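Long-range contacts in CELL WALL surface anchor family protein (Streptococcus pneumoniae, PDB 2WW8), which probably mediates host cell attachment as the adhesin of the pneumococcal pilus, an elongated multidomain protein with an integrin-like metal-binding domain: residues N565-T570 with N580-T585; G736-I741 with V819-V824; F756-Q761 with G797-F802. All blocks are in the same frame, centred on the assembly; numbering follows the deposited sequence.

Contact 1 lies far from the other two. Its centre is about 118 Å from that of contact 2 and about 122 Å from that of contact 3, on the opposite side of the chain's centre. It joins the outermost strand 566-569 of a parallel sheet to helix 575-583 in the magnesium-binding domain. Contacts 2 and 3 come later in the chain, with centres about 9 Å apart in one prealbumin-like domain, and contact 3 falls wholly between the two segments of contact 2. Strands 797-805 and 816-824 are neighbours, so the sheet that holds contact 3 also supplies one strand of contact 2, which packs that sheet against another. The separation is consistent with an elongated chain, whose radius of gyration is 55 Å.

Contact 1 of 3, residues N565-T570 with N580-T585; sequences NYTNVT and NRYFHT
Thr567 and Tyr582 meet hydroxyl to hydroxyl, OG1 to OH at 2.7 Å, where a helix covers the edge strand of an integrin-like von Willebrand factor A fold. That assignment rests on the five-stranded parallel sheet, in which strand 566-569 is outermost, and on the magnesium ion bound by Ser234, Ser236 and Asp387. Chi1 of -59° sets Thr567 OG1 beside its backbone N, facing the Tyr582 hydroxyl and Arg581. Arg581 NH2 adds a weak bond to Thr567 OG1 at 3.1 Å; the oxygen sits at the guanidinium edge, near its plane, yet the N-H...O angle is only 125°. Gln578 OE1 makes weak bonds to both Thr567 OG1 and Arg581 NH2, closing a small polar network. The strongest partner of the Tyr582 hydroxyl is the carbonyl of Glu564, just before the strand. Tyr566 N is also close to Tyr582 OH, at 3.3 Å, but the angle is too poor for a bond. Asn565 and Thr567 pair through their backbones with strand 533-539, from which Phe535 stacks on the Tyr582 ring. Within 580-585, Asn580 O takes two donors from opposite faces of its plane. His584 N lies 2.9 Å from Asn580 O, and His584 ND1 lies 2.7 Å from Asn580 O, 42° out of the carbonyl plane.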
# COMPACT_ATOMS: atom_id res chain seq x y z
N ASN A 565 32.31 29.47 4.38
CA ASN A 565 31.54 28.76 3.34
C ASN A 565 32.36 27.66 2.63
O ASN A 565 31.85 26.96 1.75
CB ASN A 565 30.99 29.73 2.28
CG ASN A 565 29.66 30.32 2.69
OD1 ASN A 565 29.16 30.11 3.81
ND2 ASN A 565 29.08 31.07 1.77
N TYR A 566 33.61 27.47 3.07
CA TYR A 566 34.38 26.27 2.73
C TYR A 566 34.53 25.35 3.95
O TYR A 566 34.93 25.81 5.02
CB TYR A 566 35.81 26.68 2.33
CG TYR A 566 36.78 25.50 2.23
CD1 TYR A 566 36.54 24.45 1.32
CD2 TYR A 566 37.91 25.43 3.04
CE1 TYR A 566 37.41 23.41 1.19
CE2 TYR A 566 38.84 24.35 2.92
CZ TYR A 566 38.54 23.35 2.02
OH TYR A 566 39.39 22.27 1.82
N THR A 567 34.26 24.06 3.79
CA THR A 567 34.62 23.06 4.79
C THR A 567 35.31 21.89 4.10
O THR A 567 34.82 21.42 3.05
CB THR A 567 33.39 22.52 5.54
OG1 THR A 567 32.75 23.63 6.17
CG2 THR A 567 33.77 21.53 6.63
N ASN A 568 36.39 21.44 4.73
CA ASN A 568 37.09 20.24 4.29
C ASN A 568 36.55 19.03 5.04
O ASN A 568 36.60 18.99 6.24
CB ASN A 568 38.60 20.35 4.49
CG ASN A 568 39.36 19.23 3.78
OD1 ASN A 568 39.06 18.93 2.64
ND2 ASN A 568 40.33 18.60 4.46
N VAL A 569 35.97 18.05 4.34
CA VAL A 569 35.50 16.82 4.98
C VAL A 569 36.57 15.74 4.91
O VAL A 569 37.14 15.46 3.86
CB VAL A 569 34.20 16.41 4.21
CG1 VAL A 569 33.71 15.11 4.60
CG2 VAL A 569 33.12 17.50 4.37
N THR A 570 36.82 15.08 6.03
CA THR A 570 37.85 14.06 6.03
C THR A 570 37.17 12.68 5.95
O THR A 570 37.70 11.72 5.41
CB THR A 570 38.54 14.11 7.40
OG1 THR A 570 39.44 15.21 7.36
CG2 THR A 570 39.36 12.84 7.68
N ASN A 580 24.23 19.46 3.40
CA ASN A 580 23.02 19.77 4.13
C ASN A 580 23.12 20.96 5.12
O ASN A 580 22.20 21.77 5.23
CB ASN A 580 22.51 18.50 4.83
CG ASN A 580 21.02 18.54 5.06
OD1 ASN A 580 20.26 19.19 4.33
ND2 ASN A 580 20.60 17.94 6.13
N ARG A 581 24.20 21.03 5.89
CA ARG A 581 24.49 22.14 6.78
C ARG A 581 24.51 23.47 6.01
O ARG A 581 23.90 24.46 6.44
CB ARG A 581 25.87 21.90 7.45
CG ARG A 581 26.11 22.82 8.66
CD ARG A 581 27.41 22.51 9.40
NE ARG A 581 28.62 22.86 8.62
CZ ARG A 581 29.15 24.09 8.50
NH1 ARG A 581 28.62 25.13 9.10
NH2 ARG A 581 30.25 24.28 7.81
N TYR A 582 25.16 23.53 4.86
CA TYR A 582 25.24 24.79 4.10
C TYR A 582 23.84 25.09 3.51
O TYR A 582 23.38 26.25 3.52
CB TYR A 582 26.33 24.74 3.01
CG TYR A 582 27.74 24.95 3.50
CD1 TYR A 582 28.03 25.95 4.41
CD2 TYR A 582 28.80 24.16 3.03
CE1 TYR A 582 29.29 26.16 4.88
CE2 TYR A 582 30.09 24.41 3.47
CZ TYR A 582 30.32 25.38 4.39
OH TYR A 582 31.58 25.63 4.84
N PHE A 583 23.14 24.04 3.06
CA PHE A 583 21.76 24.21 2.62
C PHE A 583 20.93 24.93 3.71
O PHE A 583 20.14 25.84 3.43
CB PHE A 583 21.20 22.85 2.19
CG PHE A 583 19.80 22.91 1.57
CD1 PHE A 583 19.55 23.81 0.53
CD2 PHE A 583 18.77 22.11 2.00
CE1 PHE A 583 18.28 23.88 -0.07
CE2 PHE A 583 17.46 22.22 1.43
CZ PHE A 583 17.24 23.09 0.37
N HIS A 584 21.07 24.48 4.96
CA HIS A 584 20.35 25.02 6.07
C HIS A 584 20.85 26.43 6.45
O HIS A 584 20.28 27.04 7.33
CB HIS A 584 20.34 24.07 7.29
CG HIS A 584 19.42 22.90 7.15
ND1 HIS A 584 19.73 21.79 6.38
CD2 HIS A 584 18.20 22.64 7.68
CE1 HIS A 584 18.75 20.91 6.44
NE2 HIS A 584 17.81 21.41 7.22
N THR A 585 21.86 27.00 5.80
CA THR A 585 22.10 28.39 6.17
C THR A 585 21.20 29.29 5.31
O THR A 585 21.12 30.48 5.55
CB THR A 585 23.58 28.83 6.00
OG1 THR A 585 23.90 28.82 4.60
CG2 THR A 585 24.54 27.92 6.79

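Contact 2 of 3, residues G736-I741 with V819-V824; sequences GDIEFI and VAFQIV
Phe740 presents the CZ corner of its ring to Phe821, with Phe740 CZ 4.1 Å from Phe821 CE1. The Phe821 atom lies near the plane of the Phe740 ring, at its edge, so the approach is not a face-to-face stack. The neighbouring ring corner of Phe740 reaches Val819, CE2 to CG2 at 3.9 Å, and the two side chains point at one another across the gap. Val819 CG1 is almost as close to Phe740 CE2, so both methyls of the valine share in the contact. Phe821 has its CG in the crowded position between backbone N and carbonyl carbon (chi1 60°), and from there its far end also meets Ile738: Phe821 CZ is 3.7 Å from Ile738 CG2, the closest approach between the segments. Farther along, Ile823 CG2 rests 3.8 Å from Gly736 CA, directly on the backbone of the facing strand.

No hydrogen bond links the two strands. Their axes stay 8.1 Å apart at closest approach and their directions differ by 150°, too far for backbone pairing; side chains fill the gap, except at Gly736, where Ile823 rests on the bare backbone. Each strand pairs within its own sheet, 736-741 through backbone bonds to Leu794, Phe791 and Leu789 and 819-824 through bonds to strand 797-805. Val828 and Val831 of strand 827-833 and Ile852 of strand 849-854 extend the apolar layer. Two sheets facing each other across buried aliphatic and aromatic residues form the beta sandwich of the prealbumin-like, CNA_B-type domain.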
# COMPACT_ATOMS: atom_id res chain seq x y z
N GLY A 736 -57.68 -43.97 11.70
CA GLY A 736 -59.13 -43.94 11.57
C GLY A 736 -59.91 -44.21 12.84
O GLY A 736 -59.46 -44.90 13.76
N ASP A 737 -61.12 -43.64 12.84
CA ASP A 737 -62.15 -43.93 13.82
C ASP A 737 -63.58 -43.87 13.24
O ASP A 737 -63.85 -43.13 12.29
CB ASP A 737 -62.00 -43.00 15.02
CG ASP A 737 -62.37 -41.57 14.70
OD1 ASP A 737 -61.72 -40.92 13.84
OD2 ASP A 737 -63.35 -41.10 15.31
N ILE A 738 -64.48 -44.67 13.81
CA ILE A 738 -65.84 -44.84 13.31
C ILE A 738 -66.65 -45.46 14.45
O ILE A 738 -66.16 -46.32 15.20
CB ILE A 738 -65.89 -45.65 11.98
CG1 ILE A 738 -67.33 -45.70 11.45
CG2 ILE A 738 -65.30 -47.08 12.13
CD1 ILE A 738 -67.45 -45.94 9.94
N GLU A 739 -67.88 -44.99 14.62
CA GLU A 739 -68.73 -45.46 15.70
C GLU A 739 -70.12 -45.79 15.13
O GLU A 739 -70.63 -45.02 14.30
CB GLU A 739 -68.87 -44.37 16.75
CG GLU A 739 -69.74 -44.80 17.90
CD GLU A 739 -69.77 -43.72 18.95
OE1 GLU A 739 -70.60 -42.79 18.82
OE2 GLU A 739 -68.92 -43.82 19.86
N PHE A 740 -70.70 -46.90 15.59
CA PHE A 740 -72.02 -47.37 15.14
C PHE A 740 -72.88 -47.46 16.41
O PHE A 740 -72.37 -47.71 17.52
CB PHE A 740 -71.93 -48.78 14.52
CG PHE A 740 -71.03 -48.90 13.31
CD1 PHE A 740 -69.67 -49.16 13.42
CD2 PHE A 740 -71.56 -48.81 12.03
CE1 PHE A 740 -68.85 -49.30 12.28
CE2 PHE A 740 -70.75 -48.95 10.90
CZ PHE A 740 -69.39 -49.21 11.02
N ILE A 741 -74.18 -47.22 16.25
CA ILE A 741 -75.11 -47.39 17.34
C ILE A 741 -76.03 -48.54 16.95
O ILE A 741 -76.72 -48.49 15.91
CB ILE A 741 -75.92 -46.13 17.63
CG1 ILE A 741 -74.99 -44.96 17.97
CG2 ILE A 741 -76.89 -46.38 18.81
CD1 ILE A 741 -75.10 -43.80 17.06
N VAL A 819 -71.37 -54.64 7.92
CA VAL A 819 -70.89 -53.44 7.25
C VAL A 819 -69.46 -53.64 6.76
O VAL A 819 -68.64 -54.27 7.45
CB VAL A 819 -70.82 -52.21 8.20
CG1 VAL A 819 -70.51 -50.93 7.39
CG2 VAL A 819 -72.10 -52.01 8.99
N ALA A 820 -69.21 -53.09 5.57
CA ALA A 820 -67.86 -52.96 5.01
C ALA A 820 -67.48 -51.49 4.96
O ALA A 820 -68.32 -50.61 4.73
CB ALA A 820 -67.78 -53.54 3.60
N PHE A 821 -66.19 -51.22 5.17
CA PHE A 821 -65.69 -49.86 4.94
C PHE A 821 -64.18 -49.94 4.80
O PHE A 821 -63.61 -51.00 5.06
CB PHE A 821 -66.07 -48.90 6.08
CG PHE A 821 -65.53 -49.31 7.44
CD1 PHE A 821 -66.30 -50.07 8.31
CD2 PHE A 821 -64.25 -48.93 7.85
CE1 PHE A 821 -65.81 -50.44 9.57
CE2 PHE A 821 -63.75 -49.29 9.10
CZ PHE A 821 -64.53 -50.03 9.97
N GLN A 822 -63.57 -48.83 4.39
CA GLN A 822 -62.13 -48.67 4.24
C GLN A 822 -61.62 -47.48 5.04
O GLN A 822 -62.30 -46.46 5.18
CB GLN A 822 -61.82 -48.39 2.77
CG GLN A 822 -61.41 -49.59 1.99
CD GLN A 822 -60.59 -49.19 0.77
OE1 GLN A 822 -59.37 -49.36 0.73
NE2 GLN A 822 -61.27 -48.63 -0.22
N ILE A 823 -60.40 -47.60 5.57
CA ILE A 823 -59.68 -46.46 6.14
C ILE A 823 -58.54 -46.16 5.14
O ILE A 823 -57.72 -47.04 4.82
CB ILE A 823 -59.17 -46.73 7.60
CG1 ILE A 823 -60.26 -47.19 8.59
CG2 ILE A 823 -58.46 -45.50 8.17
CD1 ILE A 823 -61.31 -46.15 8.97
N VAL A 824 -58.51 -44.93 4.63
CA VAL A 824 -57.48 -44.47 3.69
C VAL A 824 -56.99 -43.10 4.15
O VAL A 824 -57.80 -42.18 4.35
CB VAL A 824 -57.97 -44.38 2.23
CG1 VAL A 824 -58.53 -42.98 1.91
CG2 VAL A 824 -56.84 -44.65 1.25

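Contact 3 of 3, residues F756-Q761 with G797-F802; sequences FSLQKQ and GKYRLF
Ser757 and Phe802 pair through both backbone bonds, Ser757 N to Phe802 O and Phe802 N to Ser757 O, each 2.9 Å long. Gln759 and Arg800 repeat the hydrogen-bonded pair two residues on, and Gln761 N adds a fifth bond, to Lys798 O at 2.8 Å. N-H...O angles of 158° to 170° establish a regular antiparallel ladder. Between these pairs lie the non-hydrogen-bonded Leu758 with Leu801 and Lys760 with Tyr799.

The tight side carries Phe756, Leu758, Tyr799 and Leu801, all buried. Leu801 CD1 reaches Phe756 CB at 3.7 Å, and Leu758 CD1 touches Tyr799 CD2 at 3.8 Å. Phe791, from strand 788-794, packs against both leucines. Toward one end this side becomes more open: Lys760, its CG anti to the backbone N (chi1 -161°), runs over the Tyr799 ring in a CH-pi contact, with CG 4.0 Å from the ring centroid. The hydroxyl of that tyrosine bonds to Ser795 O.

The other face is the solvent side: Gln759, Arg800 and Phe802 are partly exposed, although Ser757 among them is buried. Gln759 CG lies 3.6 Å from Phe802 CD1; the Gln759 amide plane stands nearly perpendicular to the Phe802 ring, and OE1 bonds to Gln779. At the strand end Gln761 OE1 lies 3.2 Å from CG of Lys798, against the lysine's aliphatic chain, while Gln761 NE2 bonds to Pro766 O. The chemistry implies an amphipathic pair of antiparallel strands, sheet neighbours though not consecutive in the chain: backbone bonds fix the register, apolar groups seal the core, and the aliphatic stretches of Lys760 and Gln759 pack on Tyr799 and Phe802.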
# COMPACT_ATOMS: atom_id res chain seq x y z
N PHE A 756 -70.29 -57.97 18.66
CA PHE A 756 -69.77 -57.77 17.31
C PHE A 756 -68.26 -57.99 17.31
O PHE A 756 -67.63 -57.86 18.36
CB PHE A 756 -69.99 -56.32 16.88
CG PHE A 756 -71.44 -55.99 16.56
CD1 PHE A 756 -72.37 -55.80 17.57
CD2 PHE A 756 -71.85 -55.84 15.24
CE1 PHE A 756 -73.67 -55.47 17.29
CE2 PHE A 756 -73.18 -55.53 14.94
CZ PHE A 756 -74.08 -55.34 15.96
N SER A 757 -67.70 -58.28 16.14
CA SER A 757 -66.27 -58.41 15.99
C SER A 757 -65.90 -57.65 14.73
O SER A 757 -66.53 -57.83 13.69
CB SER A 757 -65.87 -59.89 15.88
OG SER A 757 -66.05 -60.53 17.13
N LEU A 758 -64.87 -56.81 14.83
CA LEU A 758 -64.33 -56.07 13.69
C LEU A 758 -63.22 -56.86 13.01
O LEU A 758 -62.19 -57.13 13.63
CB LEU A 758 -63.83 -54.69 14.14
CG LEU A 758 -63.39 -53.67 13.07
CD1 LEU A 758 -64.31 -53.56 11.85
CD2 LEU A 758 -63.17 -52.28 13.73
N GLN A 759 -63.41 -57.24 11.74
CA GLN A 759 -62.38 -57.96 11.00
C GLN A 759 -61.60 -57.04 10.08
O GLN A 759 -62.12 -56.03 9.61
CB GLN A 759 -62.97 -59.09 10.17
CG GLN A 759 -63.84 -60.06 10.97
CD GLN A 759 -63.01 -61.02 11.79
OE1 GLN A 759 -62.71 -60.79 12.97
NE2 GLN A 759 -62.62 -62.11 11.15
N LYS A 760 -60.33 -57.39 9.83
CA LYS A 760 -59.48 -56.65 8.90
C LYS A 760 -58.99 -57.56 7.79
O LYS A 760 -58.71 -58.73 8.04
CB LYS A 760 -58.28 -56.00 9.61
CG LYS A 760 -57.66 -54.87 8.79
CD LYS A 760 -56.57 -54.14 9.55
CE LYS A 760 -55.82 -53.15 8.63
NZ LYS A 760 -55.37 -53.75 7.34
N GLN A 761 -58.91 -57.03 6.57
CA GLN A 761 -58.40 -57.78 5.44
C GLN A 761 -56.92 -58.13 5.71
O GLN A 761 -56.16 -57.30 6.21
CB GLN A 761 -58.56 -56.96 4.15
CG GLN A 761 -58.16 -57.65 2.85
CD GLN A 761 -58.35 -56.73 1.64
OE1 GLN A 761 -57.94 -55.57 1.66
NE2 GLN A 761 -58.99 -57.24 0.59
N GLY A 797 -56.71 -49.73 5.40
CA GLY A 797 -57.08 -50.99 4.76
C GLY A 797 -58.57 -51.25 4.79
O GLY A 797 -59.35 -50.35 5.10
N LYS A 798 -58.95 -52.49 4.46
CA LYS A 798 -60.34 -52.92 4.38
C LYS A 798 -60.82 -53.65 5.65
O LYS A 798 -60.09 -54.47 6.22
CB LYS A 798 -60.54 -53.78 3.14
CG LYS A 798 -60.10 -53.16 1.82
CD LYS A 798 -60.84 -53.85 0.68
CE LYS A 798 -60.10 -53.74 -0.65
NZ LYS A 798 -60.24 -52.35 -1.12
N TYR A 799 -62.04 -53.32 6.08
CA TYR A 799 -62.67 -53.81 7.31
C TYR A 799 -64.08 -54.33 7.03
O TYR A 799 -64.77 -53.85 6.11
CB TYR A 799 -62.78 -52.72 8.39
CG TYR A 799 -61.44 -52.27 8.95
CD1 TYR A 799 -60.65 -51.38 8.23
CD2 TYR A 799 -60.96 -52.74 10.18
CE1 TYR A 799 -59.41 -50.97 8.72
CE2 TYR A 799 -59.73 -52.32 10.68
CZ TYR A 799 -58.96 -51.43 9.94
OH TYR A 799 -57.73 -50.97 10.37
N ARG A 800 -64.46 -55.32 7.85
CA ARG A 800 -65.79 -55.96 7.83
C ARG A 800 -66.24 -56.15 9.28
O ARG A 800 -65.56 -56.84 10.04
CB ARG A 800 -65.77 -57.34 7.15
CG ARG A 800 -65.73 -57.30 5.64
CD ARG A 800 -65.58 -58.69 5.03
NE ARG A 800 -65.52 -58.60 3.57
CZ ARG A 800 -65.42 -59.64 2.73
NH1 ARG A 800 -65.40 -60.89 3.17
NH2 ARG A 800 -65.35 -59.43 1.42
N LEU A 801 -67.36 -55.51 9.63
CA LEU A 801 -67.92 -55.65 10.98
C LEU A 801 -68.95 -56.80 10.98
O LEU A 801 -69.84 -56.84 10.12
CB LEU A 801 -68.51 -54.32 11.48
CG LEU A 801 -69.30 -54.42 12.79
CD1 LEU A 801 -68.46 -54.49 14.05
CD2 LEU A 801 -70.18 -53.21 12.85
N PHE A 802 -68.79 -57.75 11.89
CA PHE A 802 -69.68 -58.90 11.96
C PHE A 802 -70.49 -58.78 13.23
O PHE A 802 -69.93 -58.42 14.28
CB PHE A 802 -68.92 -60.25 12.01
CG PHE A 802 -68.37 -60.71 10.70
CD1 PHE A 802 -67.30 -60.04 10.09
CD2 PHE A 802 -68.89 -61.83 10.07
CE1 PHE A 802 -66.75 -60.47 8.84
CE2 PHE A 802 -68.35 -62.29 8.82
CZ PHE A 802 -67.29 -61.60 8.19